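Local coordinates for metallo-beta-lactamase (Serratia marcescens, PDB 6K4X), which probably hydrolyses beta-lactam antibiotics at a two-zinc active site, as a subclass B3 metallo-beta-lactamase that is blocked by 4-amino-2-sulfanylbenzoic acid, at residues T13-T18 with S161-K166; V29-P34 with L140-H145; S199-E204 with A248-L253. One frame throughout, in Å; residues are numbered along the deposited sequence. Where two conformers were deposited one is given.

How the contacts relate
From the N terminus, the chain first lays down the outer hairpin of the seven-stranded sheet. Contact 1 joins its turn at 13-18 to the hairpin tip at 161-166 in the five-stranded sheet, closing a long loop. Contact 2 is nested within that loop: 29-34 packs on 140-145, again pairing one sheet with the other. Their centres lie 12 Å apart, and they touch where Asn17 meets Ser32, Leu31 and Leu140. Contact 3 follows in series. It closes a shorter loop by setting helix 190-205 against the C-terminal helix 241-260; its nearest atoms are about 16 Å from contact 1 and about 6 Å from contact 2.

Contact 1. Residues T13-T18 with S161-K166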
loop_
_atom_site.group_PDB
_atom_site.type_symbol
_atom_site.label_atom_id
_atom_site.label_comp_id
_atom_site.label_asym_id
_atom_site.label_seq_id
_atom_site.Cartn_x
_atom_site.Cartn_y
_atom_site.Cartn_z
ATOM N N THR A 13 13.479 -3.718 -10.109
ATOM C CA THR A 13 12.489 -4.759 -10.365
ATOM C C THR A 13 12.544 -5.793 -9.249
ATOM O O THR A 13 13.611 -6.295 -8.903
ATOM C CB THR A 13 12.711 -5.416 -11.727
ATOM O OG1 THR A 13 12.560 -4.390 -12.706
ATOM C CG2 THR A 13 11.769 -6.572 -11.984
ATOM N N ILE A 14 11.392 -6.132 -8.683
ATOM C CA ILE A 14 11.310 -7.128 -7.633
ATOM C C ILE A 14 11.095 -8.513 -8.245
ATOM O O ILE A 14 11.756 -9.490 -7.859
ATOM C CB ILE A 14 10.207 -6.749 -6.629
ATOM C CG1 ILE A 14 10.723 -5.582 -5.778
ATOM C CG2 ILE A 14 9.784 -7.924 -5.760
ATOM C CD1 ILE A 14 9.702 -4.914 -4.899
ATOM N N TYR A 15 10.155 -8.649 -9.186
ATOM C CA TYR A 15 9.925 -9.931 -9.838
ATOM C C TYR A 15 9.100 -9.674 -11.092
ATOM O O TYR A 15 8.054 -9.014 -11.021
ATOM C CB TYR A 15 9.159 -10.893 -8.924
ATOM C CG TYR A 15 9.181 -12.314 -9.431
ATOM C CD1 TYR A 15 10.261 -13.136 -9.141
ATOM C CD2 TYR A 15 8.161 -12.824 -10.214
ATOM C CE1 TYR A 15 10.336 -14.429 -9.631
ATOM C CE2 TYR A 15 8.222 -14.118 -10.712
ATOM C CZ TYR A 15 9.324 -14.906 -10.440
ATOM O OH TYR A 15 9.408 -16.192 -10.915
ATOM N N GLY A 16 9.527 -10.189 -12.236
ATOM C CA GLY A 16 8.747 -10.070 -13.443
ATOM C C GLY A 16 8.432 -8.616 -13.745
ATOM O O GLY A 16 9.319 -7.807 -13.948
ATOM N N ASN A 17 7.145 -8.296 -13.854
ATOM C CA ASN A 17 6.669 -6.954 -14.168
ATOM C C ASN A 17 6.296 -6.136 -12.920
ATOM O O ASN A 17 5.574 -5.136 -13.066
ATOM C CB ASN A 17 5.485 -7.015 -15.132
ATOM C CG ASN A 17 4.293 -7.764 -14.571
ATOM O OD1 ASN A 17 4.432 -8.700 -13.772
ATOM N ND2 ASN A 17 3.100 -7.406 -15.008
ATOM N N THR A 18 6.762 -6.553 -11.736
ATOM C CA THR A 18 6.567 -5.801 -10.512
ATOM C C THR A 18 7.831 -5.008 -10.199
ATOM O O THR A 18 8.881 -5.612 -9.955
ATOM C CB THR A 18 6.277 -6.732 -9.329
ATOM O OG1 THR A 18 5.018 -7.388 -9.534
ATOM C CG2 THR A 18 6.226 -6.002 -8.012
ATOM N N SER A 161 2.906 -12.154 -10.739
ATOM C CA SER A 161 3.901 -11.772 -11.711
ATOM C C SER A 161 4.724 -13.001 -12.076
ATOM O O SER A 161 4.970 -13.867 -11.227
ATOM C CB SER A 161 4.818 -10.683 -11.185
ATOM O OG SER A 161 4.155 -9.417 -11.134
ATOM N N CYS A 162 5.185 -13.054 -13.329
ATOM C CA CYS A 162 5.800 -14.250 -13.843
ATOM C C CYS A 162 7.064 -13.896 -14.623
ATOM O O CYS A 162 7.167 -12.836 -15.229
ATOM C CB CYS A 162 4.840 -15.020 -14.747
ATOM S SG CYS A 162 3.209 -15.388 -14.041
ATOM N N GLU A 163 7.995 -14.851 -14.637
ATOM C CA GLU A 163 9.225 -14.784 -15.436
ATOM C C GLU A 163 9.351 -16.095 -16.218
ATOM O O GLU A 163 9.588 -17.141 -15.606
ATOM C CB GLU A 163 10.461 -14.587 -14.553
ATOM C CG GLU A 163 10.491 -13.233 -13.838
ATOM C CD GLU A 163 11.705 -12.982 -12.948
ATOM O OE1 GLU A 163 12.614 -13.844 -12.890
ATOM O OE2 GLU A 163 11.762 -11.911 -12.298
ATOM N N GLN A 164 9.134 -16.057 -17.533
ATOM C CA GLN A 164 9.234 -17.247 -18.392
ATOM C C GLN A 164 8.383 -18.367 -17.780
ATOM O O GLN A 164 8.760 -19.546 -17.728
ATOM C CB GLN A 164 10.695 -17.665 -18.588
ATOM C CG GLN A 164 11.512 -16.673 -19.404
ATOM C CD GLN A 164 11.354 -16.870 -20.888
ATOM O OE1 GLN A 164 11.289 -18.009 -21.380
ATOM N NE2 GLN A 164 11.283 -15.765 -21.607
ATOM N N GLY A 165 7.185 -18.012 -17.312
ATOM C CA GLY A 165 6.193 -18.986 -16.874
ATOM C C GLY A 165 6.344 -19.430 -15.427
ATOM O O GLY A 165 5.546 -20.242 -14.982
ATOM N N LYS A 166 7.346 -18.922 -14.703
ATOM C CA LYS A 166 7.499 -19.194 -13.275
ATOM C C LYS A 166 6.888 -18.020 -12.504
ATOM O O LYS A 166 7.378 -16.880 -12.608
ATOM C CB LYS A 166 8.978 -19.357 -12.919
ATOM C CG LYS A 166 9.256 -19.751 -11.480
ATOM C CD LYS A 166 8.637 -21.068 -11.041
ATOM C CE LYS A 166 9.186 -21.538 -9.707
ATOM N NZ LYS A 166 10.515 -22.175 -9.857
HETATM O O HOH W 1 3.783 -11.247 -15.157
#
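Ser161 meets the 13-18 turn through its hydroxyl, which sits in the middle of a directed relay. Thr18 OG1 donates to Ser161 OG over 2.7 Å, and Ser161 OG in turn donates to Asn17 OD1 over the same 2.7 Å. Trp159 feeds the start of the relay by bonding to Thr18 OG1. The carbonyl oxygen of Ser161 lies at the edge of the Tyr15 ring, 3.3 Å from Tyr15 CE2. At Cys162, whose sulfur is tied to Cys167, the backbone N gives its hydrogen to a water that itself donates to Asn17 OD1, so this amide oxygen has two donors. Cys162 O rests 3.7 Å from the CA of Gly16, a residue of the type II' turn that runs from Tyr15 to Thr18.

Glu163 then reaches over the ring with an extended chain. Its OE2 takes the Gly16 N-H at 2.8 Å on the anti lone pair, nearly straight at 166°, and accepts a further bond from Asn233. The carboxylate is stacked above one face of the Tyr15 ring, its plane only 6° from the ring's, while Glu163 CG makes a CH-pi contact with that ring. Turning CG of Tyr15 anti to its own backbone N (chi1 -167°) sends the phenol toward Lys166, at the tip of the 155-173 hairpin. There the chain makes a type I' turn to Lys166, whose carbonyl oxygen accepts from Tyr15 OH at 2.7 Å, well above the carbonyl plane. Glu163 N reaches Lys166 O from the opposite face.

The chemistry thus makes this a polar joint between two beta-hairpin turns: the phenol is tethered at its hydroxyl by Lys166 O, the Glu163 carboxylate, held by Gly16 N, lies over one ring face, and the N-H donors at Glu163 OE2 would probably help stabilise a negative carboxylate.

Contact 2. Residues V29-P34 with L140-H145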
loop_
_atom_site.group_PDB
_atom_site.type_symbol
_atom_site.label_atom_id
_atom_site.label_comp_id
_atom_site.label_asym_id
_atom_site.label_seq_id
_atom_site.Cartn_x
_atom_site.Cartn_y
_atom_site.Cartn_z
ATOM N N VAL A 29 4.557 0.817 -6.113
ATOM C CA VAL A 29 4.875 -0.239 -7.041
ATOM C C VAL A 29 4.248 0.069 -8.389
ATOM O O VAL A 29 3.066 0.419 -8.471
ATOM C CB VAL A 29 4.419 -1.605 -6.505
ATOM C CG1 VAL A 29 4.280 -2.646 -7.604
ATOM C CG2 VAL A 29 5.374 -2.094 -5.434
ATOM N N LEU A 30 5.017 -0.164 -9.454
ATOM C CA LEU A 30 4.475 -0.163 -10.788
ATOM C C LEU A 30 4.357 -1.596 -11.281
ATOM O O LEU A 30 5.352 -2.330 -11.304
ATOM C CB LEU A 30 5.379 0.641 -11.712
ATOM C CG LEU A 30 4.775 0.912 -13.084
ATOM C CD1 LEU A 30 3.738 2.013 -13.023
ATOM C CD2 LEU A 30 5.842 1.245 -14.094
ATOM N N LEU A 31 3.144 -1.966 -11.673
ATOM C CA LEU A 31 2.888 -3.227 -12.310
ATOM C C LEU A 31 2.720 -2.941 -13.797
ATOM O O LEU A 31 1.764 -2.269 -14.176
ATOM C CB LEU A 31 1.617 -3.832 -11.729
ATOM C CG LEU A 31 1.276 -5.229 -12.218
ATOM C CD1 LEU A 31 2.333 -6.253 -11.829
ATOM C CD2 LEU A 31 -0.081 -5.666 -11.699
ATOM N N SER A 32 3.675 -3.386 -14.614
ATOM C CA SER A 32 3.784 -2.906 -15.986
ATOM C C SER A 32 3.208 -3.911 -16.986
ATOM O O SER A 32 3.193 -5.122 -16.759
ATOM C CB SER A 32 5.198 -2.572 -16.348
ATOM O OG SER A 32 6.040 -3.698 -16.174
ATOM N N SER A 33 2.774 -3.383 -18.139
ATOM C CA SER A 33 2.455 -4.224 -19.256
ATOM C C SER A 33 2.615 -3.440 -20.539
ATOM O O SER A 33 2.548 -2.227 -20.545
ATOM C CB SER A 33 1.056 -4.792 -19.173
ATOM O OG SER A 33 0.078 -3.948 -19.792
ATOM N N PRO A 34 2.740 -4.122 -21.692
ATOM C CA PRO A 34 2.755 -3.428 -22.976
ATOM C C PRO A 34 1.478 -2.645 -23.284
ATOM O O PRO A 34 1.496 -1.828 -24.215
ATOM C CB PRO A 34 2.991 -4.544 -24.005
ATOM C CG PRO A 34 3.646 -5.648 -23.205
ATOM C CD PRO A 34 2.987 -5.565 -21.836
ATOM N N LEU A 140 -3.145 -7.508 -17.046
ATOM C CA LEU A 140 -2.996 -7.320 -15.607
ATOM C C LEU A 140 -4.319 -7.586 -14.903
ATOM O O LEU A 140 -5.370 -7.162 -15.360
ATOM C CB LEU A 140 -2.519 -5.902 -15.319
ATOM C CG LEU A 140 -1.240 -5.477 -16.026
ATOM C CD1 LEU A 140 -0.862 -4.067 -15.593
ATOM C CD2 LEU A 140 -0.109 -6.460 -15.772
ATOM N N ALA A 141 -4.223 -8.215 -13.725
ATOM C CA ALA A 141 -5.386 -8.517 -12.909
ATOM C C ALA A 141 -5.005 -8.385 -11.435
ATOM O O ALA A 141 -4.270 -9.224 -10.908
ATOM C CB ALA A 141 -5.891 -9.908 -13.210
ATOM N N VAL A 142 -5.481 -7.337 -10.789
ATOM C CA VAL A 142 -5.151 -7.026 -9.411
ATOM C C VAL A 142 -6.420 -7.166 -8.568
ATOM O O VAL A 142 -7.456 -6.577 -8.903
ATOM C CB VAL A 142 -4.577 -5.611 -9.274
ATOM C CG1 VAL A 142 -4.352 -5.285 -7.816
ATOM C CG2 VAL A 142 -3.309 -5.433 -10.077
ATOM N N LYS A 143 -6.344 -7.911 -7.466
ATOM C CA LYS A 143 -7.505 -8.108 -6.606
ATOM C C LYS A 143 -7.408 -7.179 -5.392
ATOM O O LYS A 143 -6.329 -7.001 -4.817
ATOM C CB LYS A 143 -7.595 -9.565 -6.154
ATOM C CG LYS A 143 -8.738 -9.872 -5.203
ATOM C CD LYS A 143 -8.981 -11.346 -4.997
ATOM C CE LYS A 143 -9.377 -12.078 -6.260
ATOM N NZ LYS A 143 -9.532 -13.526 -5.998
ATOM N N ALA A 144 -8.548 -6.585 -5.030
ATOM C CA ALA A 144 -8.698 -5.779 -3.832
ATOM C C ALA A 144 -9.122 -6.676 -2.678
ATOM O O ALA A 144 -10.076 -7.437 -2.798
ATOM C CB ALA A 144 -9.742 -4.717 -4.077
ATOM N N HIS A 145 -8.462 -6.538 -1.539
ATOM C CA HIS A 145 -8.850 -7.196 -0.290
ATOM C C HIS A 145 -9.077 -6.132 0.773
ATOM O O HIS A 145 -8.171 -5.386 1.110
ATOM C CB HIS A 145 -7.780 -8.167 0.208
ATOM C CG HIS A 145 -7.422 -9.194 -0.798
ATOM N ND1 HIS A 145 -7.904 -10.484 -0.744
ATOM C CD2 HIS A 145 -6.573 -9.136 -1.847
ATOM C CE1 HIS A 145 -7.385 -11.165 -1.750
ATOM N NE2 HIS A 145 -6.576 -10.362 -2.438
#
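Between the two facing beta sheets of the metallo-beta-lactamase sandwich, Leu31 of strand 29-31 meets Leu140 and Val142 of strand 140-146. No hydrogen bond crosses here, and even the closest pair of alpha carbons, Ser33 CA and Leu140 CA, is 7.3 Å apart. That spacing is evidence for contact through side chains and not for strands paired edge to edge.

Leu31 does most of the reaching from its sheet. With CG anti to the backbone N (chi1 -175°), its branches point at the other strand, and CD2 comes tip to tip with Val142 CG2 at 3.6 Å. Its CG lies 4.0 Å from Leu140 CD2, again in an end-on approach. Leu140 answers with both methyls. Its CD1 settles 3.5 Å from the carbonyl oxygen of Leu31, while CD2 is 3.7 Å from Ser32 O, the oxygen that also accepts a bond from Asn17. The branch carbon Leu140 CG touches Ser33 CB at 4.0 Å, a contact between carbons; the Ser33 hydroxyl bonds to Gly36 O and Gln35 N.

Alternation along each chain explains which residues take part: Leu140 and Val142 face inward while Ala141 between them points away, and Ser32, between Leu31 and Ser33, likewise points away, its hydroxyl bonding to His19. Ile38, on the strand next to 29-31, also packs on Leu140 and Val142, and Trp159 and Ser161 flank Leu31. Aliphatic ends meeting in this way form part of the buried apolar layer between the two sheets, a hallmark of the alpha-beta/beta-alpha fold of this superfamily.

Contact 3. Residues S199-E204 with A248-L253; sequences SFEAVE and AGRKRL. With SO4 (sulfate ion), chain G.
Arg250 and Glu204 are joined by an end-on, two-pronged salt bridge between helices 241-260 and 190-205. Arg250 NH1 donates to Glu204 OE1 at 3.0 Å on the syn lone pair, almost in the guanidinium plane. Arg250 NH2 gives a matching 3.0 Å bond to Glu204 OE2, meeting it on the syn side but out of the carboxylate plane. The two flat groups are therefore not coplanar; their planes differ by 35°. A bend at chi3 (-68°) in an arginine extended up to CD turns the guanidinium toward Glu204 and sets one of its faces over Phe200 CB, 3.5 Å from Arg250 NH2.

Inward from this charged pair, Phe200 lies flat against the other helix. Arg250 N stands 3.5 Å above the Phe200 ring plane, over its centre, and Arg250 CB adds an off-centre CH-pi contact on the ring. With no side chain at Gly249, the ring gets close to the backbone itself, Phe200 CZ lying 3.4 Å from Gly249 O. Leu253 CD2 closes the ring edge at 3.9 Å from Phe200 CE2, and Leu253 also packs on Leu196 and Arg197 of the first helix.

The helix segments run nearly antiparallel, at 163°, with axes 10.1 Å apart. On another side of the second helix, Arg252 NH1 binds O2 of a sulfate, probably from the crystallisation liquor, at 2.9 Å; the Arg252 side chain touches Thr177 and Val179, residues of the inhibitor pocket.

Chemically, a ring laid on the Gly249-Arg250 backbone probably helps set how closely the helices approach, while paired opposite charges at the rim fix the guanidinium's rotation and would probably keep Glu204 ionised.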
loop_
_atom_site.group_PDB
_atom_site.type_symbol
_atom_site.label_atom_id
_atom_site.label_comp_id
_atom_site.label_asym_id
_atom_site.label_seq_id
_atom_site.Cartn_x
_atom_site.Cartn_y
_atom_site.Cartn_z
ATOM N N SER A 199 -8.834 -8.079 9.722
ATOM C CA SER A 199 -7.762 -7.839 8.771
ATOM C C SER A 199 -6.537 -8.716 9.051
ATOM O O SER A 199 -5.936 -9.218 8.106
ATOM C CB SER A 199 -7.422 -6.384 8.723
ATOM O OG SER A 199 -8.519 -5.685 8.196
ATOM N N PHE A 200 -6.170 -8.889 10.314
ATOM C CA PHE A 200 -5.082 -9.800 10.601
ATOM C C PHE A 200 -5.407 -11.195 10.052
ATOM O O PHE A 200 -4.536 -11.850 9.454
ATOM C CB PHE A 200 -4.793 -9.921 12.098
ATOM C CG PHE A 200 -4.646 -8.637 12.875
ATOM C CD1 PHE A 200 -4.082 -7.484 12.345
ATOM C CD2 PHE A 200 -5.110 -8.589 14.175
ATOM C CE1 PHE A 200 -3.994 -6.319 13.093
ATOM C CE2 PHE A 200 -5.016 -7.428 14.925
ATOM C CZ PHE A 200 -4.467 -6.297 14.386
ATOM N N GLU A 201 -6.644 -11.639 10.252
ATOM C CA GLU A 201 -7.060 -12.966 9.795
ATOM C C GLU A 201 -7.018 -13.034 8.264
ATOM O O GLU A 201 -6.532 -14.027 7.693
ATOM C CB GLU A 201 -8.451 -13.293 10.325
ATOM C CG GLU A 201 -8.480 -13.559 11.818
ATOM C CD GLU A 201 -9.715 -14.309 12.282
ATOM O OE1 GLU A 201 -9.781 -14.666 13.475
ATOM O OE2 GLU A 201 -10.608 -14.536 11.448
ATOM N N ALA A 202 -7.506 -11.996 7.590
ATOM C CA ALA A 202 -7.512 -12.028 6.137
ATOM C C ALA A 202 -6.075 -12.074 5.606
ATOM O O ALA A 202 -5.755 -12.816 4.665
ATOM C CB ALA A 202 -8.259 -10.845 5.587
ATOM N N VAL A 203 -5.202 -11.230 6.155
ATOM C CA VAL A 203 -3.862 -11.111 5.613
ATOM C C VAL A 203 -3.055 -12.392 5.864
ATOM O O VAL A 203 -2.305 -12.841 4.991
ATOM C CB VAL A 203 -3.169 -9.844 6.141
ATOM C CG1 VAL A 203 -1.696 -9.817 5.796
ATOM C CG2 VAL A 203 -3.873 -8.617 5.587
ATOM N N GLU A 204 -3.223 -13.013 7.028
ATOM C CA GLU A 204 -2.463 -14.236 7.324
ATOM C C GLU A 204 -3.000 -15.425 6.510
ATOM O O GLU A 204 -2.366 -16.504 6.542
ATOM C CB GLU A 204 -2.367 -14.490 8.832
ATOM C CG GLU A 204 -3.651 -14.935 9.484
ATOM C CD GLU A 204 -3.712 -14.712 10.992
ATOM O OE1 GLU A 204 -2.695 -14.303 11.605
ATOM O OE2 GLU A 204 -4.768 -14.988 11.557
ATOM N N ALA A 248 2.490 -9.199 13.563
ATOM C CA ALA A 248 2.996 -7.967 14.167
ATOM C C ALA A 248 1.843 -6.989 14.419
ATOM O O ALA A 248 1.847 -6.252 15.407
ATOM C CB ALA A 248 4.038 -7.335 13.291
ATOM N N GLY A 249 0.884 -6.941 13.501
ATOM C CA GLY A 249 -0.313 -6.135 13.688
ATOM C C GLY A 249 -1.071 -6.561 14.941
ATOM O O GLY A 249 -1.433 -5.742 15.813
ATOM N N ARG A 250 -1.279 -7.871 15.092
ATOM C CA ARG A 250 -1.972 -8.409 16.236
ATOM C C ARG A 250 -1.230 -8.069 17.529
ATOM O O ARG A 250 -1.848 -7.660 18.508
ATOM C CB ARG A 250 -2.188 -9.914 16.061
ATOM C CG ARG A 250 -2.995 -10.544 17.183
ATOM C CD ARG A 250 -3.316 -12.006 16.929
ATOM N NE ARG A 250 -4.246 -12.232 15.829
ATOM C CZ ARG A 250 -3.988 -12.845 14.672
ATOM N NH1 ARG A 250 -2.771 -13.286 14.379
ATOM N NH2 ARG A 250 -4.980 -12.994 13.803
ATOM N N LYS A 251 0.101 -8.207 17.523
ATOM C CA LYS A 251 0.885 -7.907 18.705
ATOM C C LYS A 251 0.771 -6.424 19.079
ATOM O O LYS A 251 0.677 -6.058 20.249
ATOM C CB LYS A 251 2.341 -8.305 18.487
ATOM C CG LYS A 251 3.299 -7.828 19.579
ATOM C CD LYS A 251 4.690 -8.398 19.465
ATOM C CE LYS A 251 4.759 -9.910 19.528
ATOM N NZ LYS A 251 4.124 -10.424 20.754
ATOM N N ARG A 252 0.794 -5.542 18.084
ATOM C CA ARG A 252 0.707 -4.123 18.367
ATOM C C ARG A 252 -0.664 -3.805 18.982
ATOM O O ARG A 252 -0.744 -3.022 19.936
ATOM C CB ARG A 252 0.936 -3.325 17.085
ATOM C CG ARG A 252 0.944 -1.820 17.282
ATOM C CD ARG A 252 1.424 -1.112 16.027
ATOM N NE ARG A 252 1.520 0.322 16.249
ATOM C CZ ARG A 252 2.296 1.155 15.592
ATOM N NH1 ARG A 252 3.092 0.711 14.642
ATOM N NH2 ARG A 252 2.208 2.443 15.855
ATOM N N LEU A 253 -1.727 -4.400 18.453
ATOM C CA LEU A 253 -3.039 -4.163 19.040
ATOM C C LEU A 253 -3.135 -4.759 20.445
ATOM O O LEU A 253 -3.660 -4.100 21.346
ATOM C CB LEU A 253 -4.139 -4.725 18.147
ATOM C CG LEU A 253 -5.554 -4.606 18.730
ATOM C CD1 LEU A 253 -5.960 -3.157 18.933
ATOM C CD2 LEU A 253 -6.551 -5.297 17.806
HETATM S S SO4 G . 4.960 -2.391 14.475
HETATM O O1 SO4 G . 4.478 -3.075 15.655
HETATM O O2 SO4 G . 3.877 -1.916 13.604
HETATM O O3 SO4 G . 5.757 -1.217 14.930
HETATM O O4 SO4 G . 5.854 -3.270 13.714
#